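Local coordinates for protein Pbp related beta-lactamase (Pyrococcus abyssi, PDB 2QMI) that probably cleaves peptides as a serine peptidase related to penicillin-binding proteins and beta-lactamases, working as a self-compartmentalizing octamer, at residues G385-L390 / P402-V407; I413-L418 / A426-K431; E360-K365 / L408-I413. All coordinates share one frame; numbering follows the deposited sequence.

Contact 1: residues G385-L390 / P402-V407; sequences GDVVYL and PLFPEV
V388 and L403 form an antiparallel hydrogen-bonded pair in the beta hairpin of strands 387-392 and 400-408, part of the eight-stranded barrel of the octamerisation domain. V388 N gives a nearly straight bond (173°) to L403 O, in the carbonyl plane. The return bond, L403 N to V388 O at 2.7 Å, is shorter but more bent. On the face these two residues share, their CB atoms stand 4.0 Å apart, and L403 reaches on with CD1 to CB of L390.

Y389 and P402, the next pair, are not hydrogen-bonded and put their side chains on the other face. There the tyrosine ring crosses the proline at a slant, CE2 4.1 Å from P402 CB, while CG1 of its own neighbour V387 lies over one ring face. That face of the hairpin meets a second subunit: F404 stacks on F404 of the neighbouring chain, and Y389 packs on P402 of that chain.

Toward the hairpin's open end, D386, in the turn before strand 387-392, makes a salt bridge with R359. V387 CG2, anti to its carbonyl carbon, meets the F404 ring at CE1, 3.9 Å away, and P405 CD rests 3.5 Å from D386 O.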
loop_
_atom_site.group_PDB
_atom_site.type_symbol
_atom_site.label_atom_id
_atom_site.label_comp_id
_atom_site.label_asym_id
_atom_site.label_seq_id
_atom_site.Cartn_x
_atom_site.Cartn_y
_atom_site.Cartn_z
ATOM N N GLY A 385 25.392 12.723 -12.252
ATOM C CA GLY A 385 26.248 12.816 -13.411
ATOM C C GLY A 385 26.959 14.147 -13.328
ATOM O O GLY A 385 27.812 14.346 -12.462
ATOM N N ASP A 386 26.577 15.076 -14.197
ATOM C CA ASP A 386 27.212 16.389 -14.246
ATOM C C ASP A 386 26.431 17.501 -13.535
ATOM O O ASP A 386 26.909 18.631 -13.439
ATOM C CB ASP A 386 27.410 16.779 -15.710
ATOM C CG ASP A 386 28.538 17.760 -15.902
ATOM O OD1 ASP A 386 28.471 18.866 -15.315
ATOM O OD2 ASP A 386 29.497 17.428 -16.639
ATOM N N VAL A 387 25.242 17.185 -13.030
ATOM C CA VAL A 387 24.421 18.199 -12.378
ATOM C C VAL A 387 24.309 18.038 -10.874
ATOM O O VAL A 387 24.314 16.924 -10.345
ATOM C CB VAL A 387 22.998 18.233 -13.003
ATOM C CG1 VAL A 387 22.076 19.132 -12.200
ATOM C CG2 VAL A 387 23.090 18.733 -14.446
ATOM N N VAL A 388 24.225 19.170 -10.186
ATOM C CA VAL A 388 24.100 19.170 -8.737
ATOM C C VAL A 388 22.695 19.638 -8.396
ATOM O O VAL A 388 22.262 20.697 -8.846
ATOM C CB VAL A 388 25.118 20.130 -8.085
ATOM C CG1 VAL A 388 24.993 20.064 -6.560
ATOM C CG2 VAL A 388 26.534 19.770 -8.534
ATOM N N TYR A 389 21.982 18.844 -7.605
ATOM C CA TYR A 389 20.622 19.194 -7.222
ATOM C C TYR A 389 20.519 19.588 -5.762
ATOM O O TYR A 389 21.023 18.886 -4.886
ATOM C CB TYR A 389 19.666 18.026 -7.480
ATOM C CG TYR A 389 19.377 17.747 -8.944
ATOM C CD1 TYR A 389 20.057 16.739 -9.639
ATOM C CD2 TYR A 389 18.409 18.483 -9.629
ATOM C CE1 TYR A 389 19.772 16.472 -10.988
ATOM C CE2 TYR A 389 18.120 18.229 -10.966
ATOM C CZ TYR A 389 18.801 17.226 -11.642
ATOM O OH TYR A 389 18.502 17.000 -12.967
ATOM N N LEU A 390 19.865 20.717 -5.505
ATOM C CA LEU A 390 19.659 21.196 -4.143
ATOM C C LEU A 390 18.162 21.126 -3.842
ATOM O O LEU A 390 17.367 21.827 -4.469
ATOM C CB LEU A 390 20.154 22.634 -4.009
ATOM C CG LEU A 390 19.956 23.298 -2.646
ATOM C CD1 LEU A 390 20.564 22.431 -1.549
ATOM C CD2 LEU A 390 20.606 24.671 -2.666
ATOM N N PRO A 402 18.119 22.871 -10.003
ATOM C CA PRO A 402 19.190 22.290 -10.820
ATOM C C PRO A 402 20.384 23.240 -10.858
ATOM O O PRO A 402 20.236 24.399 -11.241
ATOM C CB PRO A 402 18.535 22.146 -12.188
ATOM C CG PRO A 402 17.692 23.386 -12.254
ATOM C CD PRO A 402 17.063 23.447 -10.863
ATOM N N LEU A 403 21.558 22.756 -10.458
ATOM C CA LEU A 403 22.765 23.587 -10.456
ATOM C C LEU A 403 23.834 23.117 -11.447
ATOM O O LEU A 403 24.201 21.937 -11.480
ATOM C CB LEU A 403 23.374 23.632 -9.053
ATOM C CG LEU A 403 22.533 24.199 -7.907
ATOM C CD1 LEU A 403 23.358 24.147 -6.631
ATOM C CD2 LEU A 403 22.110 25.632 -8.205
ATOM N N PHE A 404 24.339 24.052 -12.244
ATOM C CA PHE A 404 25.362 23.753 -13.239
ATOM C C PHE A 404 26.727 24.265 -12.800
ATOM O O PHE A 404 26.915 25.468 -12.635
ATOM C CB PHE A 404 25.001 24.411 -14.574
ATOM C CG PHE A 404 23.891 23.724 -15.322
ATOM C CD1 PHE A 404 22.939 22.963 -14.652
ATOM C CD2 PHE A 404 23.782 23.874 -16.700
ATOM C CE1 PHE A 404 21.889 22.363 -15.344
ATOM C CE2 PHE A 404 22.739 23.281 -17.403
ATOM C CZ PHE A 404 21.789 22.523 -16.724
ATOM N N PRO A 405 27.700 23.360 -12.605
ATOM C CA PRO A 405 29.033 23.800 -12.188
ATOM C C PRO A 405 29.681 24.657 -13.267
ATOM O O PRO A 405 29.775 24.239 -14.419
ATOM C CB PRO A 405 29.774 22.483 -11.970
ATOM C CG PRO A 405 28.692 21.562 -11.530
ATOM C CD PRO A 405 27.588 21.895 -12.506
ATOM N N GLU A 406 30.117 25.856 -12.889
ATOM C CA GLU A 406 30.756 26.783 -13.816
ATOM C C GLU A 406 32.215 26.903 -13.427
ATOM O O GLU A 406 33.033 27.381 -14.210
ATOM C CB GLU A 406 30.098 28.163 -13.735
ATOM C CG GLU A 406 30.755 29.244 -14.594
ATOM C CD GLU A 406 30.341 30.658 -14.172
ATOM O OE1 GLU A 406 29.153 31.022 -14.347
ATOM O OE2 GLU A 406 31.205 31.412 -13.654
ATOM N N VAL A 407 32.534 26.476 -12.207
ATOM C CA VAL A 407 33.907 26.537 -11.715
ATOM C C VAL A 407 34.186 25.419 -10.709
ATOM O O VAL A 407 33.546 25.346 -9.652
ATOM C CB VAL A 407 34.204 27.908 -11.040
ATOM C CG1 VAL A 407 35.656 27.952 -10.554
ATOM C CG2 VAL A 407 33.955 29.047 -12.025
#

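Contact 2: residues I413-L418 / A426-K431; sequences IKCYTL and AEFYIK
I413 faces F428, and C415 faces A426, in a regular antiparallel pairing where strand 412-419 of the barrel turns back as strand 422-431. Four backbone bonds join these two pairs, all fairly straight. The F428 N to I413 O bond, 2.9 Å, lies in the carbonyl plane, whereas A426 N, 2.8 Å from C415 O, sits well above the plane of that carbonyl. Between the pairs, K414 and E427 bring their CA atoms to 4.6 Å without bonding to each other through the backbone.

The tight side is the one carrying I413, C415, A426 and F428, all buried. I413 and F428 meet at their CB atoms, 4.1 Å apart. With CG anti to its own carbonyl carbon (chi1 -74°), F428 turns its ring edge toward the opposing strand: I413 O lies near the ring plane, and C415 SG approaches the same rim, 4.3 Å from CE2. This is an edge-on sulfur-aromatic contact, with the sulfur 84° off the ring normal.

The looser face carries K414 and E427, both partly exposed. Their side chains run alongside, pointing the same way, but K414 is fully extended and E427 is bent at its second torsion. K414 NZ and E427 OE2 stay 5.1 Å apart, opposite charges near each other but not in contact; the lysine also makes a cation-pi contact with Y425.

Around the hairpin, strand 400-408 flanks the 413-418 side, with L403 against C415, and strand 434-439 flanks the other, with L437 against F428. Helix 355-364 covers I413 through I362 and L363.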
loop_
_atom_site.group_PDB
_atom_site.type_symbol
_atom_site.label_atom_id
_atom_site.label_comp_id
_atom_site.label_asym_id
_atom_site.label_seq_id
_atom_site.Cartn_x
_atom_site.Cartn_y
_atom_site.Cartn_z
ATOM N N ILE A 413 33.631 25.024 -5.454
ATOM C CA ILE A 413 32.776 24.715 -6.594
ATOM C C ILE A 413 31.738 25.831 -6.731
ATOM O O ILE A 413 30.970 26.081 -5.804
ATOM C CB ILE A 413 32.020 23.372 -6.419
ATOM C CG1 ILE A 413 33.018 22.218 -6.316
ATOM C CG2 ILE A 413 31.071 23.145 -7.603
ATOM C CD1 ILE A 413 32.375 20.895 -5.986
ATOM N N LYS A 414 31.728 26.512 -7.875
ATOM C CA LYS A 414 30.760 27.576 -8.103
ATOM C C LYS A 414 29.742 27.070 -9.120
ATOM O O LYS A 414 30.113 26.625 -10.204
ATOM C CB LYS A 414 31.458 28.831 -8.630
ATOM C CG LYS A 414 30.533 30.015 -8.829
ATOM C CD LYS A 414 31.306 31.294 -9.128
ATOM C CE LYS A 414 30.382 32.503 -9.166
ATOM N NZ LYS A 414 31.121 33.779 -9.398
ATOM N N CYS A 415 28.464 27.114 -8.761
ATOM C CA CYS A 415 27.406 26.652 -9.650
ATOM C C CYS A 415 26.424 27.775 -9.903
ATOM O O CYS A 415 26.483 28.823 -9.256
ATOM C CB CYS A 415 26.638 25.483 -9.031
ATOM S SG CYS A 415 27.650 24.100 -8.549
ATOM N N TYR A 416 25.513 27.547 -10.840
ATOM C CA TYR A 416 24.502 28.540 -11.165
ATOM C C TYR A 416 23.269 27.821 -11.656
ATOM O O TYR A 416 23.350 26.704 -12.175
ATOM C CB TYR A 416 25.010 29.493 -12.252
ATOM C CG TYR A 416 25.130 28.869 -13.625
ATOM C CD1 TYR A 416 24.024 28.780 -14.472
ATOM C CD2 TYR A 416 26.351 28.365 -14.079
ATOM C CE1 TYR A 416 24.126 28.209 -15.740
ATOM C CE2 TYR A 416 26.466 27.786 -15.353
ATOM C CZ TYR A 416 25.345 27.715 -16.174
ATOM O OH TYR A 416 25.445 27.155 -17.432
ATOM N N THR A 417 22.123 28.462 -11.479
ATOM C CA THR A 417 20.867 27.898 -11.921
ATOM C C THR A 417 20.135 28.993 -12.673
ATOM O O THR A 417 20.739 30.007 -13.028
ATOM C CB THR A 417 20.019 27.442 -10.746
ATOM O OG1 THR A 417 18.850 26.777 -11.241
ATOM C CG2 THR A 417 19.618 28.637 -9.885
ATOM N N LEU A 418 18.841 28.800 -12.910
ATOM C CA LEU A 418 18.062 29.794 -13.638
ATOM C C LEU A 418 17.159 30.605 -12.717
ATOM O O LEU A 418 16.423 30.048 -11.895
ATOM C CB LEU A 418 17.230 29.116 -14.726
ATOM C CG LEU A 418 17.204 29.874 -16.060
ATOM C CD1 LEU A 418 16.525 31.229 -15.864
ATOM C CD2 LEU A 418 18.632 30.052 -16.597
ATOM N N ALA A 426 25.562 29.679 -6.786
ATOM C CA ALA A 426 25.689 29.020 -5.492
ATOM C C ALA A 426 27.187 28.735 -5.344
ATOM O O ALA A 426 27.894 28.601 -6.345
ATOM C CB ALA A 426 24.893 27.717 -5.473
ATOM N N GLU A 427 27.673 28.663 -4.109
ATOM C CA GLU A 427 29.090 28.391 -3.866
ATOM C C GLU A 427 29.285 27.376 -2.752
ATOM O O GLU A 427 28.678 27.485 -1.689
ATOM C CB GLU A 427 29.849 29.672 -3.507
ATOM C CG GLU A 427 30.010 30.660 -4.649
ATOM C CD GLU A 427 28.959 31.758 -4.635
ATOM O OE1 GLU A 427 28.874 32.501 -3.629
ATOM O OE2 GLU A 427 28.222 31.887 -5.637
ATOM N N PHE A 428 30.129 26.385 -3.017
ATOM C CA PHE A 428 30.444 25.334 -2.059
ATOM C C PHE A 428 31.887 25.525 -1.597
ATOM O O PHE A 428 32.796 25.578 -2.426
ATOM C CB PHE A 428 30.309 23.958 -2.722
ATOM C CG PHE A 428 28.890 23.524 -2.948
ATOM C CD1 PHE A 428 28.144 22.972 -1.910
ATOM C CD2 PHE A 428 28.288 23.681 -4.193
ATOM C CE1 PHE A 428 26.822 22.584 -2.110
ATOM C CE2 PHE A 428 26.964 23.296 -4.402
ATOM C CZ PHE A 428 26.232 22.748 -3.359
ATOM N N TYR A 429 32.096 25.644 -0.288
ATOM C CA TYR A 429 33.442 25.805 0.255
ATOM C C TYR A 429 33.828 24.539 1.025
ATOM O O TYR A 429 33.288 24.276 2.101
ATOM C CB TYR A 429 33.510 27.023 1.191
ATOM C CG TYR A 429 33.289 28.368 0.509
ATOM C CD1 TYR A 429 32.001 28.842 0.252
ATOM C CD2 TYR A 429 34.373 29.155 0.107
ATOM C CE1 TYR A 429 31.794 30.072 -0.393
ATOM C CE2 TYR A 429 34.182 30.379 -0.537
ATOM C CZ TYR A 429 32.889 30.834 -0.783
ATOM O OH TYR A 429 32.696 32.052 -1.404
ATOM N N ILE A 430 34.755 23.757 0.472
ATOM C CA ILE A 430 35.189 22.516 1.120
ATOM C C ILE A 430 36.418 22.761 1.988
ATOM O O ILE A 430 37.451 23.203 1.497
ATOM C CB ILE A 430 35.525 21.402 0.084
ATOM C CG1 ILE A 430 34.296 21.069 -0.768
ATOM C CG2 ILE A 430 35.981 20.128 0.812
ATOM C CD1 ILE A 430 34.022 22.045 -1.897
ATOM N N LYS A 431 36.306 22.462 3.280
ATOM C CA LYS A 431 37.405 22.683 4.214
ATOM C C LYS A 431 37.158 21.967 5.557
ATOM O O LYS A 431 36.034 21.948 6.073
ATOM C CB LYS A 431 37.573 24.204 4.398
ATOM C CG LYS A 431 38.421 24.701 5.575
ATOM C CD LYS A 431 38.388 26.244 5.612
ATOM C CE LYS A 431 38.834 26.839 6.958
ATOM N NZ LYS A 431 40.302 26.682 7.218
#

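Contact 3: residues E360-K365 / L408-I413; sequences ERILKK and LEEDFI
R361, on helix 355-364, and K365, near that helix's C-terminal end, reach to E410, in the turn joining barrel strands 400-408 and 412-419, and so bind the helix to the octamerisation barrel. Charged groups lie toward the surface and apolar side chains beneath them.

The charged part is a three-residue network. The R361 guanidinium meets the carboxylate of E410 end-on and nearly coplanar, the planes 23° apart. Both terminal nitrogens converge on one oxygen: NH2 lies 2.9 Å and NH1 3.0 Å from E410 OE2, which takes them on its syn side, in the guanidinium plane. NH1 also makes a weak bond to OE1. K365 comes from another direction, its chain stretched full length, and NZ makes only weak bonds, to OE1 and to the backbone O of E410. Two positive groups on one carboxylate would be expected to stabilise its ionised form. E410 can receive them because its chain bends at the second torsion (-68°), turning the carboxylate back to the helix. The glutamate itself is exposed, so the network lies at the surface.

Below it, the apolar contacts centre on I362, whose CB points toward the turn. Its CG2 presses on I413 CD1 at 3.5 Å and also lies against the carbonyl oxygen of E409. L363 closes the inner side: CD2 meets the same I413 CD1 at 4.1 Å, the side chains crossing at about a right angle, and its CG faces L408 CD2.

Backbone bonding shapes the turn, with E409 N held by F412 O at 2.8 Å. Hydrocarbon and charge meet where I362 CD1 lies under the E410 carboxylate, 3.1 Å from OE2.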
loop_
_atom_site.group_PDB
_atom_site.type_symbol
_atom_site.label_atom_id
_atom_site.label_comp_id
_atom_site.label_asym_id
_atom_site.label_seq_id
_atom_site.Cartn_x
_atom_site.Cartn_y
_atom_site.Cartn_z
ATOM N N GLU A 360 34.377 14.145 -10.811
ATOM C CA GLU A 360 33.545 13.192 -10.081
ATOM C C GLU A 360 33.931 13.130 -8.609
ATOM O O GLU A 360 33.067 13.026 -7.735
ATOM C CB GLU A 360 33.670 11.788 -10.663
ATOM C CG GLU A 360 32.668 10.801 -10.065
ATOM C CD GLU A 360 33.225 9.393 -9.952
ATOM O OE1 GLU A 360 34.157 9.205 -9.131
ATOM O OE2 GLU A 360 32.736 8.482 -10.677
ATOM N N ARG A 361 35.237 13.169 -8.344
ATOM C CA ARG A 361 35.742 13.108 -6.978
ATOM C C ARG A 361 35.403 14.376 -6.204
ATOM O O ARG A 361 34.964 14.304 -5.062
ATOM C CB ARG A 361 37.262 12.894 -6.972
ATOM C CG ARG A 361 37.873 12.887 -5.572
ATOM C CD ARG A 361 39.361 12.528 -5.597
ATOM N NE ARG A 361 40.082 13.277 -6.628
ATOM C CZ ARG A 361 40.372 14.572 -6.559
ATOM N NH1 ARG A 361 40.017 15.278 -5.498
ATOM N NH2 ARG A 361 41.001 15.168 -7.566
ATOM N N ILE A 362 35.606 15.533 -6.828
ATOM C CA ILE A 362 35.310 16.810 -6.178
ATOM C C ILE A 362 33.813 16.971 -5.899
ATOM O O ILE A 362 33.425 17.410 -4.822
ATOM C CB ILE A 362 35.798 18.012 -7.033
ATOM C CG1 ILE A 362 37.307 17.894 -7.299
ATOM C CG2 ILE A 362 35.500 19.320 -6.316
ATOM C CD1 ILE A 362 38.126 17.601 -6.059
ATOM N N LEU A 363 32.975 16.610 -6.868
ATOM C CA LEU A 363 31.528 16.715 -6.698
ATOM C C LEU A 363 30.999 15.801 -5.597
ATOM O O LEU A 363 30.027 16.146 -4.917
ATOM C CB LEU A 363 30.814 16.383 -8.003
ATOM C CG LEU A 363 30.981 17.408 -9.126
ATOM C CD1 LEU A 363 30.467 16.816 -10.442
ATOM C CD2 LEU A 363 30.231 18.697 -8.765
ATOM N N LYS A 364 31.618 14.633 -5.425
ATOM C CA LYS A 364 31.168 13.704 -4.388
ATOM C C LYS A 364 31.235 14.350 -3.014
ATOM O O LYS A 364 30.472 13.997 -2.121
ATOM C CB LYS A 364 32.017 12.429 -4.358
ATOM C CG LYS A 364 31.618 11.344 -5.350
ATOM C CD LYS A 364 31.985 9.952 -4.790
ATOM C CE LYS A 364 31.813 8.829 -5.815
ATOM N NZ LYS A 364 32.921 8.796 -6.815
ATOM N N LYS A 365 32.157 15.292 -2.851
ATOM C CA LYS A 365 32.335 15.984 -1.578
ATOM C C LYS A 365 31.169 16.907 -1.208
ATOM O O LYS A 365 30.940 17.203 -0.035
ATOM C CB LYS A 365 33.613 16.825 -1.614
ATOM C CG LYS A 365 34.903 16.082 -1.946
ATOM C CD LYS A 365 36.075 17.062 -1.840
ATOM C CE LYS A 365 37.425 16.436 -2.192
ATOM N NZ LYS A 365 38.504 17.481 -2.129
ATOM N N LEU A 408 35.135 24.542 -11.044
ATOM C CA LEU A 408 35.498 23.443 -10.152
ATOM C C LEU A 408 36.955 23.459 -9.731
ATOM O O LEU A 408 37.858 23.549 -10.558
ATOM C CB LEU A 408 35.213 22.088 -10.789
ATOM C CG LEU A 408 33.772 21.602 -10.815
ATOM C CD1 LEU A 408 32.990 22.403 -11.839
ATOM C CD2 LEU A 408 33.750 20.128 -11.166
ATOM N N GLU A 409 37.169 23.353 -8.430
ATOM C CA GLU A 409 38.499 23.328 -7.856
ATOM C C GLU A 409 38.375 22.395 -6.664
ATOM O O GLU A 409 37.263 22.065 -6.254
ATOM C CB GLU A 409 38.922 24.742 -7.429
ATOM C CG GLU A 409 38.989 25.719 -8.616
ATOM C CD GLU A 409 39.369 27.143 -8.227
ATOM O OE1 GLU A 409 38.717 27.718 -7.329
ATOM O OE2 GLU A 409 40.318 27.699 -8.836
ATOM N N GLU A 410 39.512 21.966 -6.127
ATOM C CA GLU A 410 39.557 21.047 -4.989
ATOM C C GLU A 410 38.803 21.486 -3.742
ATOM O O GLU A 410 38.222 20.665 -3.037
ATOM C CB GLU A 410 41.018 20.795 -4.585
ATOM C CG GLU A 410 41.793 19.878 -5.508
ATOM C CD GLU A 410 41.293 18.452 -5.461
ATOM O OE1 GLU A 410 41.066 17.938 -4.338
ATOM O OE2 GLU A 410 41.138 17.835 -6.543
ATOM N N ASP A 411 38.836 22.781 -3.462
ATOM C CA ASP A 411 38.212 23.342 -2.264
ATOM C C ASP A 411 37.074 24.292 -2.587
ATOM O O ASP A 411 36.491 24.890 -1.676
ATOM C CB ASP A 411 39.267 24.129 -1.505
ATOM C CG ASP A 411 39.928 25.171 -2.391
ATOM O OD1 ASP A 411 40.383 24.782 -3.489
ATOM O OD2 ASP A 411 39.980 26.368 -2.019
ATOM N N PHE A 412 36.756 24.437 -3.869
ATOM C CA PHE A 412 35.720 25.382 -4.269
ATOM C C PHE A 412 34.959 24.983 -5.530
ATOM O O PHE A 412 35.567 24.655 -6.552
ATOM C CB PHE A 412 36.385 26.747 -4.491
ATOM C CG PHE A 412 35.432 27.850 -4.831
ATOM C CD1 PHE A 412 34.489 28.287 -3.900
ATOM C CD2 PHE A 412 35.485 28.467 -6.073
ATOM C CE1 PHE A 412 33.609 29.330 -4.208
ATOM C CE2 PHE A 412 34.612 29.511 -6.393
ATOM C CZ PHE A 412 33.670 29.944 -5.458
ATOM N N ILE A 413 33.631 25.024 -5.454
ATOM C CA ILE A 413 32.776 24.715 -6.594
ATOM C C ILE A 413 31.738 25.831 -6.731
ATOM O O ILE A 413 30.970 26.081 -5.804
ATOM C CB ILE A 413 32.020 23.372 -6.419
ATOM C CG1 ILE A 413 33.018 22.218 -6.316
ATOM C CG2 ILE A 413 31.071 23.145 -7.603
ATOM C CD1 ILE A 413 32.375 20.895 -5.986
#

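How the contacts relate
All three contacts belong to the octamerisation domain, their centres 8 to 11 Å apart. Contacts 1 and 2 are two hairpins in series along one barrel sheet, joined where strand 400-408 runs beside strand 412-419: E406 N probably bonds to K414 O and V407 O to K414 N, at a classic beta bulge. Contact 3 brackets contact 1 in sequence, since helix 355-364 precedes the barrel strands yet packs on the turn that follows strand 400-408. It shares I413 with contact 2, while L363 also touches V388 and P405 of contact 1. Contacts 1 and 2 reach the second subunit; contact 3 instead fastens the helix to the barrel within one chain.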